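Tripeptidase (Staphylococcus aureus subsp. aureus, PDB 3RZA) probably hydrolyses tripeptides as a metal-dependent peptidase of the M20/M25/M40 family, with zinc and calcium ions bound to the protein. Local coordinates at residues 183-188 and 382-387; 194-199 and 318-323; 307-312 and 348-353; 341-346 and 355-360. One frame throughout, in Å; residues are numbered along the deposited sequence.

Interaction 1: residues 183-188 and 382-387. With ZN (zinc ion), chain C.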
# COMPACT_ATOMS: atom_id res chain seq x y z
N TYR A 183 39.11 8.75 11.34
CA TYR A 183 38.45 9.20 10.14
C TYR A 183 37.66 8.08 9.50
O TYR A 183 38.23 7.02 9.21
CB TYR A 183 39.47 9.71 9.14
CG TYR A 183 40.27 10.85 9.71
CD1 TYR A 183 39.73 12.13 9.77
CD2 TYR A 183 41.53 10.62 10.29
CE1 TYR A 183 40.45 13.19 10.33
CE2 TYR A 183 42.26 11.66 10.86
CZ TYR A 183 41.72 12.95 10.88
OH TYR A 183 42.43 13.98 11.47
N ALA A 184 36.37 8.31 9.28
CA ALA A 184 35.57 7.45 8.40
C ALA A 184 35.72 7.97 6.97
O ALA A 184 35.38 9.10 6.70
CB ALA A 184 34.13 7.44 8.84
N ILE A 185 36.26 7.13 6.08
CA ILE A 185 36.51 7.52 4.69
C ILE A 185 35.25 7.18 3.90
O ILE A 185 35.21 6.21 3.13
CB ILE A 185 37.79 6.78 4.10
CG1 ILE A 185 39.02 6.92 5.05
CG2 ILE A 185 38.14 7.34 2.70
CD1 ILE A 185 40.21 6.05 4.65
N ASP A 186 34.19 7.97 4.12
CA ASP A 186 32.84 7.59 3.69
C ASP A 186 31.79 8.76 3.73
O ASP A 186 30.65 8.55 4.13
CB ASP A 186 32.35 6.41 4.58
CG ASP A 186 31.07 5.74 4.05
OD1 ASP A 186 30.89 5.66 2.83
OD2 ASP A 186 30.24 5.28 4.88
N ALA A 187 32.17 9.96 3.29
CA ALA A 187 31.24 11.11 3.19
C ALA A 187 30.90 11.41 1.72
O ALA A 187 31.78 11.35 0.85
CB ALA A 187 31.84 12.33 3.85
N SER A 188 29.62 11.71 1.44
CA SER A 188 29.20 12.26 0.13
C SER A 188 29.54 13.74 0.08
O SER A 188 28.71 14.60 0.36
CB SER A 188 27.69 12.05 -0.09
OG SER A 188 27.37 10.66 -0.14
N SER A 382 46.08 10.23 -1.75
CA SER A 382 47.10 11.24 -1.36
C SER A 382 46.76 11.92 -0.03
O SER A 382 47.66 12.16 0.78
CB SER A 382 47.28 12.27 -2.46
OG SER A 382 47.70 11.62 -3.64
N GLN A 383 45.45 12.19 0.21
CA GLN A 383 45.01 12.82 1.46
C GLN A 383 45.17 11.90 2.67
O GLN A 383 45.68 12.33 3.67
CB GLN A 383 43.56 13.28 1.39
CG GLN A 383 43.21 14.30 2.49
CD GLN A 383 41.75 14.54 2.68
OE1 GLN A 383 40.89 13.86 2.08
NE2 GLN A 383 41.42 15.51 3.54
N VAL A 384 44.73 10.66 2.56
CA VAL A 384 44.93 9.68 3.65
C VAL A 384 46.44 9.54 3.99
O VAL A 384 46.80 9.51 5.18
CB VAL A 384 44.35 8.29 3.32
CG1 VAL A 384 44.64 7.31 4.45
CG2 VAL A 384 42.83 8.37 3.02
N LEU A 385 47.30 9.50 2.96
CA LEU A 385 48.75 9.46 3.18
C LEU A 385 49.25 10.73 3.92
O LEU A 385 50.09 10.63 4.81
CB LEU A 385 49.51 9.29 1.85
CG LEU A 385 51.05 9.32 1.95
CD1 LEU A 385 51.54 8.24 2.94
CD2 LEU A 385 51.67 9.16 0.60
N GLU A 386 48.74 11.90 3.52
CA GLU A 386 49.15 13.16 4.11
C GLU A 386 48.72 13.25 5.58
O GLU A 386 49.51 13.71 6.41
CB GLU A 386 48.56 14.32 3.31
CG GLU A 386 49.11 15.67 3.64
CD GLU A 386 50.59 15.84 3.32
OE1 GLU A 386 51.13 15.13 2.44
OE2 GLU A 386 51.20 16.71 3.95
N ILE A 387 47.52 12.77 5.88
CA ILE A 387 47.00 12.71 7.28
C ILE A 387 47.89 11.85 8.18
O ILE A 387 48.19 12.25 9.30
CB ILE A 387 45.52 12.18 7.32
CG1 ILE A 387 44.57 13.24 6.78
CG2 ILE A 387 45.13 11.75 8.76
CD1 ILE A 387 43.15 12.76 6.56
ZN ZN C . 29.26 4.31 2.52
O HOH W 1 27.35 5.08 2.86

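Interaction 2: residues 194-199 and 318-323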
# COMPACT_ATOMS: atom_id res chain seq x y z
N THR A 194 35.45 17.90 4.96
CA THR A 194 35.35 17.04 6.16
C THR A 194 34.00 17.28 6.81
O THR A 194 33.64 18.41 7.09
CB THR A 194 36.47 17.40 7.19
OG1 THR A 194 37.73 17.35 6.54
CG2 THR A 194 36.48 16.43 8.37
N VAL A 195 33.24 16.19 7.03
CA VAL A 195 32.04 16.24 7.84
C VAL A 195 32.45 16.23 9.32
O VAL A 195 33.04 15.25 9.78
CB VAL A 195 31.14 15.03 7.56
CG1 VAL A 195 29.98 15.01 8.54
CG2 VAL A 195 30.67 15.01 6.10
N VAL A 196 32.11 17.30 10.05
CA VAL A 196 32.43 17.45 11.51
C VAL A 196 31.23 17.22 12.43
O VAL A 196 31.38 17.22 13.66
CB VAL A 196 33.10 18.83 11.84
CG1 VAL A 196 34.42 18.96 11.03
CG2 VAL A 196 32.12 20.05 11.59
N GLY A 197 30.06 16.99 11.84
CA GLY A 197 28.90 16.69 12.61
C GLY A 197 27.87 16.01 11.76
O GLY A 197 27.88 16.17 10.54
N ALA A 198 27.00 15.23 12.41
CA ALA A 198 25.96 14.44 11.73
C ALA A 198 24.78 14.37 12.71
O ALA A 198 25.00 14.46 13.91
CB ALA A 198 26.49 13.03 11.39
N PRO A 199 23.52 14.23 12.19
CA PRO A 199 22.34 14.30 13.07
C PRO A 199 22.03 12.97 13.77
O PRO A 199 22.61 11.91 13.42
CB PRO A 199 21.23 14.63 12.09
CG PRO A 199 21.61 13.84 10.87
CD PRO A 199 23.14 13.81 10.83
N ALA A 318 42.12 18.53 17.33
CA ALA A 318 43.21 17.98 16.51
C ALA A 318 42.73 17.22 15.29
O ALA A 318 43.27 17.41 14.19
CB ALA A 318 44.11 17.05 17.37
N VAL A 319 41.73 16.36 15.48
CA VAL A 319 41.17 15.55 14.38
C VAL A 319 40.63 16.39 13.20
O VAL A 319 40.80 16.00 12.04
CB VAL A 319 40.10 14.53 14.89
CG1 VAL A 319 38.85 15.24 15.46
CG2 VAL A 319 39.74 13.56 13.79
N VAL A 320 40.01 17.53 13.50
CA VAL A 320 39.47 18.43 12.47
C VAL A 320 40.59 19.20 11.79
O VAL A 320 40.65 19.28 10.56
CB VAL A 320 38.45 19.43 13.05
CG1 VAL A 320 37.90 20.34 11.95
CG2 VAL A 320 37.30 18.71 13.79
N LYS A 321 41.49 19.76 12.59
CA LYS A 321 42.62 20.55 12.08
C LYS A 321 43.59 19.76 11.19
O LYS A 321 44.03 20.26 10.17
CB LYS A 321 43.39 21.21 13.25
CG LYS A 321 42.55 22.27 14.02
CD LYS A 321 42.55 23.62 13.28
CE LYS A 321 41.27 24.46 13.51
NZ LYS A 321 40.15 24.18 12.52
N ILE A 322 43.86 18.51 11.56
CA ILE A 322 44.70 17.61 10.73
C ILE A 322 44.01 17.28 9.37
O ILE A 322 44.67 17.31 8.31
CB ILE A 322 45.10 16.34 11.51
CG1 ILE A 322 46.05 16.71 12.67
CG2 ILE A 322 45.77 15.34 10.59
CD1 ILE A 322 46.14 15.64 13.79
N ALA A 323 42.69 17.07 9.37
CA ALA A 323 41.94 16.84 8.10
C ALA A 323 41.98 18.07 7.18
O ALA A 323 42.18 17.95 5.95
CB ALA A 323 40.48 16.44 8.39

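Interaction 3: residues 307-312 and 348-353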
# COMPACT_ATOMS: atom_id res chain seq x y z
N SER A 307 17.88 5.13 14.96
CA SER A 307 18.80 4.53 13.97
C SER A 307 20.28 4.78 14.33
O SER A 307 21.10 3.86 14.30
CB SER A 307 18.51 5.06 12.57
OG SER A 307 17.14 4.92 12.22
N TYR A 308 20.62 6.02 14.66
CA TYR A 308 21.98 6.35 15.10
C TYR A 308 21.98 7.68 15.86
O TYR A 308 21.10 8.50 15.63
CB TYR A 308 22.96 6.40 13.90
CG TYR A 308 22.43 7.17 12.71
CD1 TYR A 308 22.54 8.56 12.65
CD2 TYR A 308 21.85 6.52 11.64
CE1 TYR A 308 22.05 9.28 11.57
CE2 TYR A 308 21.37 7.25 10.52
CZ TYR A 308 21.48 8.63 10.51
OH TYR A 308 20.99 9.39 9.49
N PRO A 309 22.96 7.88 16.76
CA PRO A 309 23.04 9.16 17.47
C PRO A 309 23.87 10.20 16.72
O PRO A 309 24.83 9.85 16.03
CB PRO A 309 23.69 8.79 18.80
CG PRO A 309 24.58 7.62 18.47
CD PRO A 309 23.97 6.93 17.26
N GLY A 310 23.51 11.47 16.89
CA GLY A 310 24.24 12.59 16.31
C GLY A 310 25.50 12.93 17.07
O GLY A 310 25.70 12.46 18.17
N PHE A 311 26.37 13.69 16.42
CA PHE A 311 27.57 14.22 17.04
C PHE A 311 27.94 15.57 16.39
O PHE A 311 27.39 15.97 15.36
CB PHE A 311 28.73 13.22 16.93
CG PHE A 311 29.26 13.04 15.52
CD1 PHE A 311 28.65 12.14 14.65
CD2 PHE A 311 30.36 13.77 15.06
CE1 PHE A 311 29.12 11.98 13.35
CE2 PHE A 311 30.82 13.63 13.76
CZ PHE A 311 30.21 12.72 12.91
N LYS A 312 28.84 16.27 17.06
CA LYS A 312 29.43 17.50 16.54
C LYS A 312 30.79 17.58 17.20
O LYS A 312 30.87 17.63 18.42
CB LYS A 312 28.56 18.71 16.91
CG LYS A 312 29.12 20.13 16.48
CD LYS A 312 29.24 20.30 14.97
CE LYS A 312 29.88 21.65 14.59
NZ LYS A 312 31.41 21.70 14.77
N ILE A 348 31.13 5.11 16.11
CA ILE A 348 32.48 5.06 16.70
C ILE A 348 32.69 6.22 17.68
O ILE A 348 33.27 6.03 18.74
CB ILE A 348 33.61 5.07 15.62
CG1 ILE A 348 33.50 3.83 14.69
CG2 ILE A 348 35.03 5.19 16.28
CD1 ILE A 348 34.40 2.71 15.01
N ASN A 349 32.17 7.41 17.32
CA ASN A 349 32.10 8.54 18.27
C ASN A 349 31.49 8.20 19.64
O ASN A 349 31.98 8.69 20.65
CB ASN A 349 31.36 9.77 17.66
CG ASN A 349 32.29 10.69 16.85
OD1 ASN A 349 33.25 11.24 17.37
ND2 ASN A 349 31.99 10.86 15.55
N THR A 350 30.48 7.31 19.68
CA THR A 350 29.88 6.86 20.98
C THR A 350 30.83 6.02 21.87
O THR A 350 30.58 5.88 23.06
CB THR A 350 28.54 6.07 20.82
OG1 THR A 350 28.80 4.71 20.44
CG2 THR A 350 27.60 6.75 19.80
N PHE A 351 31.90 5.48 21.29
CA PHE A 351 33.00 4.85 22.05
C PHE A 351 33.98 5.87 22.67
O PHE A 351 34.93 5.47 23.32
CB PHE A 351 33.82 3.86 21.17
CG PHE A 351 32.99 2.86 20.38
CD1 PHE A 351 31.73 2.40 20.82
CD2 PHE A 351 33.51 2.32 19.20
CE1 PHE A 351 31.00 1.45 20.06
CE2 PHE A 351 32.79 1.38 18.44
CZ PHE A 351 31.54 0.95 18.86
N GLY A 352 33.80 7.18 22.42
CA GLY A 352 34.71 8.21 22.94
C GLY A 352 35.95 8.48 22.10
O GLY A 352 36.87 9.12 22.59
N ILE A 353 36.00 7.98 20.86
CA ILE A 353 37.10 8.24 19.93
C ILE A 353 36.61 9.32 18.94
O ILE A 353 35.79 8.98 18.07
CB ILE A 353 37.52 6.94 19.14
CG1 ILE A 353 37.94 5.80 20.10
CG2 ILE A 353 38.64 7.24 18.18
CD1 ILE A 353 38.22 4.48 19.39

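Interaction 4: residues 341-346 and 355-360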
# COMPACT_ATOMS: atom_id res chain seq x y z
N GLY A 341 23.14 12.73 7.13
CA GLY A 341 22.93 11.34 7.53
C GLY A 341 24.07 10.75 8.35
O GLY A 341 25.01 11.46 8.75
N GLY A 342 23.99 9.45 8.55
CA GLY A 342 24.90 8.73 9.42
C GLY A 342 25.99 7.97 8.67
O GLY A 342 26.00 7.92 7.45
N SER A 343 26.91 7.41 9.43
CA SER A 343 28.00 6.58 8.91
C SER A 343 28.51 5.80 10.09
O SER A 343 28.05 6.03 11.23
CB SER A 343 29.11 7.44 8.31
OG SER A 343 29.96 7.96 9.32
N ASP A 344 29.49 4.93 9.87
CA ASP A 344 30.12 4.21 10.99
C ASP A 344 30.77 5.12 12.01
O ASP A 344 30.86 4.76 13.19
CB ASP A 344 31.13 3.16 10.49
CG ASP A 344 30.46 1.96 9.82
OD1 ASP A 344 29.32 1.58 10.20
OD2 ASP A 344 31.06 1.39 8.92
N GLY A 345 31.21 6.30 11.56
CA GLY A 345 31.67 7.36 12.44
C GLY A 345 30.68 7.84 13.48
O GLY A 345 31.10 8.24 14.55
N SER A 346 29.38 7.78 13.17
CA SER A 346 28.32 8.09 14.13
C SER A 346 28.32 7.12 15.31
O SER A 346 28.03 7.53 16.43
CB SER A 346 26.92 8.06 13.47
OG SER A 346 26.82 8.89 12.32
N SER A 355 35.78 11.30 15.95
CA SER A 355 35.78 10.83 14.57
C SER A 355 35.05 11.82 13.68
O SER A 355 33.99 12.30 14.04
CB SER A 355 35.15 9.46 14.48
OG SER A 355 35.81 8.54 15.36
N VAL A 356 35.65 12.12 12.53
CA VAL A 356 35.05 12.95 11.49
C VAL A 356 35.10 12.14 10.19
O VAL A 356 35.80 11.12 10.12
CB VAL A 356 35.81 14.32 11.36
CG1 VAL A 356 35.87 15.02 12.73
CG2 VAL A 356 37.19 14.13 10.80
N ILE A 357 34.36 12.59 9.18
CA ILE A 357 34.07 11.79 8.01
C ILE A 357 34.64 12.54 6.80
O ILE A 357 34.28 13.70 6.57
CB ILE A 357 32.53 11.53 7.80
CG1 ILE A 357 31.77 11.44 9.13
CG2 ILE A 357 32.30 10.24 6.99
CD1 ILE A 357 32.27 10.29 10.07
N LEU A 358 35.54 11.89 6.06
CA LEU A 358 36.22 12.49 4.93
C LEU A 358 35.39 12.33 3.67
O LEU A 358 34.87 11.24 3.40
CB LEU A 358 37.58 11.82 4.70
CG LEU A 358 38.58 11.86 5.84
CD1 LEU A 358 39.82 11.03 5.44
CD2 LEU A 358 38.95 13.31 6.22
N GLY A 359 35.30 13.40 2.88
CA GLY A 359 34.69 13.33 1.57
C GLY A 359 35.43 12.36 0.67
O GLY A 359 36.66 12.42 0.60
N VAL A 360 34.69 11.44 0.04
CA VAL A 360 35.24 10.46 -0.89
C VAL A 360 35.14 10.95 -2.37
O VAL A 360 35.87 10.45 -3.24
CB VAL A 360 34.52 9.08 -0.71
CG1 VAL A 360 35.08 8.02 -1.69
CG2 VAL A 360 34.68 8.59 0.72

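Interaction 1: residues 183-188 and 382-387
The ring of Y183 receives CG2 of I387 obliquely, with the methyl nearest CE2 at 3.6 Å and CD2 next; V356 and L358 of the neighbouring strand and I322 and A323 of helix 318-329 also pack on this side chain. This is helix-on-sheet packing in the metallopeptidase fold: helix 374-393 packs against Y183 of strand 181-184 and the I185 that follows, where the chain turns toward the zinc site. CG2 of I387 is placed by a torsion that sets it anti to the backbone N (chi1 of the CG1 branch -72°). The phenol oxygen is hydrogen-bonded not to helix 374-393 but to V319 O in helix 318-329. One turn back along the helix, CG2 of V384 meets CD1 of I185 at 3.9 Å, the two side chains running roughly perpendicular, with M137 and V140 of helix 128-147 beside them. The contact is thus wholly apolar and buried. I185 centres an inverse gamma turn leading from this core to the second flat group, the D186 carboxylate. H98, D129 and a water complete the zinc coordination; D186 OD1 lies 2.1 Å from the zinc ion and OD2 2.7 Å, an uneven grip.

Interaction 2: residues 194-199 and 318-323
Helix-on-sheet packing brings T194 and V196 of strand 194-209 against A323 and V320 of helix 318-329, on one face of the large mixed sheet. Two separate touches make the contact, about one helical turn apart. At the first, CB of A323 lies 3.4 Å from OG1 of T194 and 4.0 Å from CG2 of the same residue, so the small methyl fits against both branches of the threonine. That follows from a T194 torsion that turns OG1 beside the backbone N (chi1 -53°) and CG2 anti to it, leaving both branches on the helix side. At the second, CG1 of V196 approaches the fork of V320 and is nearly equidistant from its two methyls, 3.9 Å from CG1 and 4.0 Å from CG2; the two valine side chains run roughly at right angles. T336 of the parallel strand 336-338 borders this pair, while V356 of strand 355-359 packs on both T194 and V320. V195, between the two touching strand residues, belongs to the other face and packs on I357. No hydrogen bond crosses between the segments, so helix and strand are held here by burial of methyl groups, and the approach of the T194 hydroxyl oxygen to A323 is an ordinary van der Waals contact.

Interaction 3: residues 307-312 and 348-353
F311 lies with one ring face under the side-chain amide of N349, while P309 meets T350 at the solvent side of the same contact. The segment 307-312 ends strand 299-312, whose classic beta bulge has S307 and Y308 both facing Q201 of the antiparallel neighbour; the partner is the loop that leads from helix 344-348 to strand 355-359. On the better covered side, where F311 and N349 are still only partly exposed, the fit is broad. ND2 of N349 stands 3.3 Å above the ring plane of F311, over its centre, and is near all six ring carbons, CD2 being closest at 3.4 Å. The amide plane is tilted by 32° from the ring, and its nitrogen rather than its whole plane lies over the ring. The F311 ring is brought beneath the amide by a first torsion of 69°, which places CG between the backbone N and the carbonyl carbon. A198 of strand 194-209 and S346 of helix 344-348 also touch this phenylalanine.

The outer half is narrower in extent but no less close: a single pair, P309 CG and T350 CG2, at 3.4 Å, tighter than usual for two carbons. T350 is exposed, and its hydroxyl turns back to the last turn of helix 344-348, where OG1 is hydrogen-bonded to I347 O. The amide over the ring is also fixed from its own side of the contact, which limits its rotation: N349 ND2 is hydrogen-bonded to S355 O and, weakly, to G345 O.

Interaction 4: residues 341-346 and 355-360
I357 reaches from strand 355-359 towards the start of helix 344-348, where it meets S343 and G345. Its CB directs the side chain at the helix and then forks. The CG2 branch passes 4.0 Å from OG of S343, and it also packs on the carbonyl oxygen and CB of A184 in the adjacent strand and on CB of A187. The CG1 branch runs past the same hydroxyl at 3.9 Å. At the tip, CD1 comes to 3.4 Å from S343 OG and packs on G345 at 3.8 Å from its CA. The first torsion of I357, -32°, departs from a staggered value, which suggests some strain in bringing the tip to this place. G345 carries no side chain, and the methyl therefore lies directly against the helix backbone.

S343 is the N-cap of the helix. Its OG, turned by a chi1 of 80° to lie between the backbone N and the carbonyl carbon, accepts a weak capping bond from G345 N at 3.1 Å with a bent angle of 128°. The same oxygen that caps the helix is in van der Waals contact with the isoleucine tip. Nearer the start of the strand the packing is looser, with G345 O at 4.2 Å from CB of S355, whose own hydroxyl is hydrogen-bonded to Y94.

Strand 355-359 runs between parallel strand 181-184 and antiparallel strand 194-209; I357 projects from one face of this sheet toward helix 344-348, while V356 projects from the other onto V319 and V320 of helix 318-329.

How the interactions relate
From the N terminus, 183-188 opens interaction 1, which closes only at 382-387 in the last helix and so encloses the other three. Interaction 2 opens at 194-199; interaction 3 opens at 307-312 before 318-323 closes interaction 2, so these two cross. Interaction 4 then opens at 341-346, 348-353 closes interaction 3, and 355-360 closes interaction 4, a second crossing. Interactions 2 and 4 follow in series. All four reach one mixed sheet, in which strand 355-359 pairs with both 181-184 and 194-209. Interactions 1 and 2 join it to helices 374-393 and 318-329, whereas interactions 3 and 4 tie it to helix 344-348 and the loop that follows.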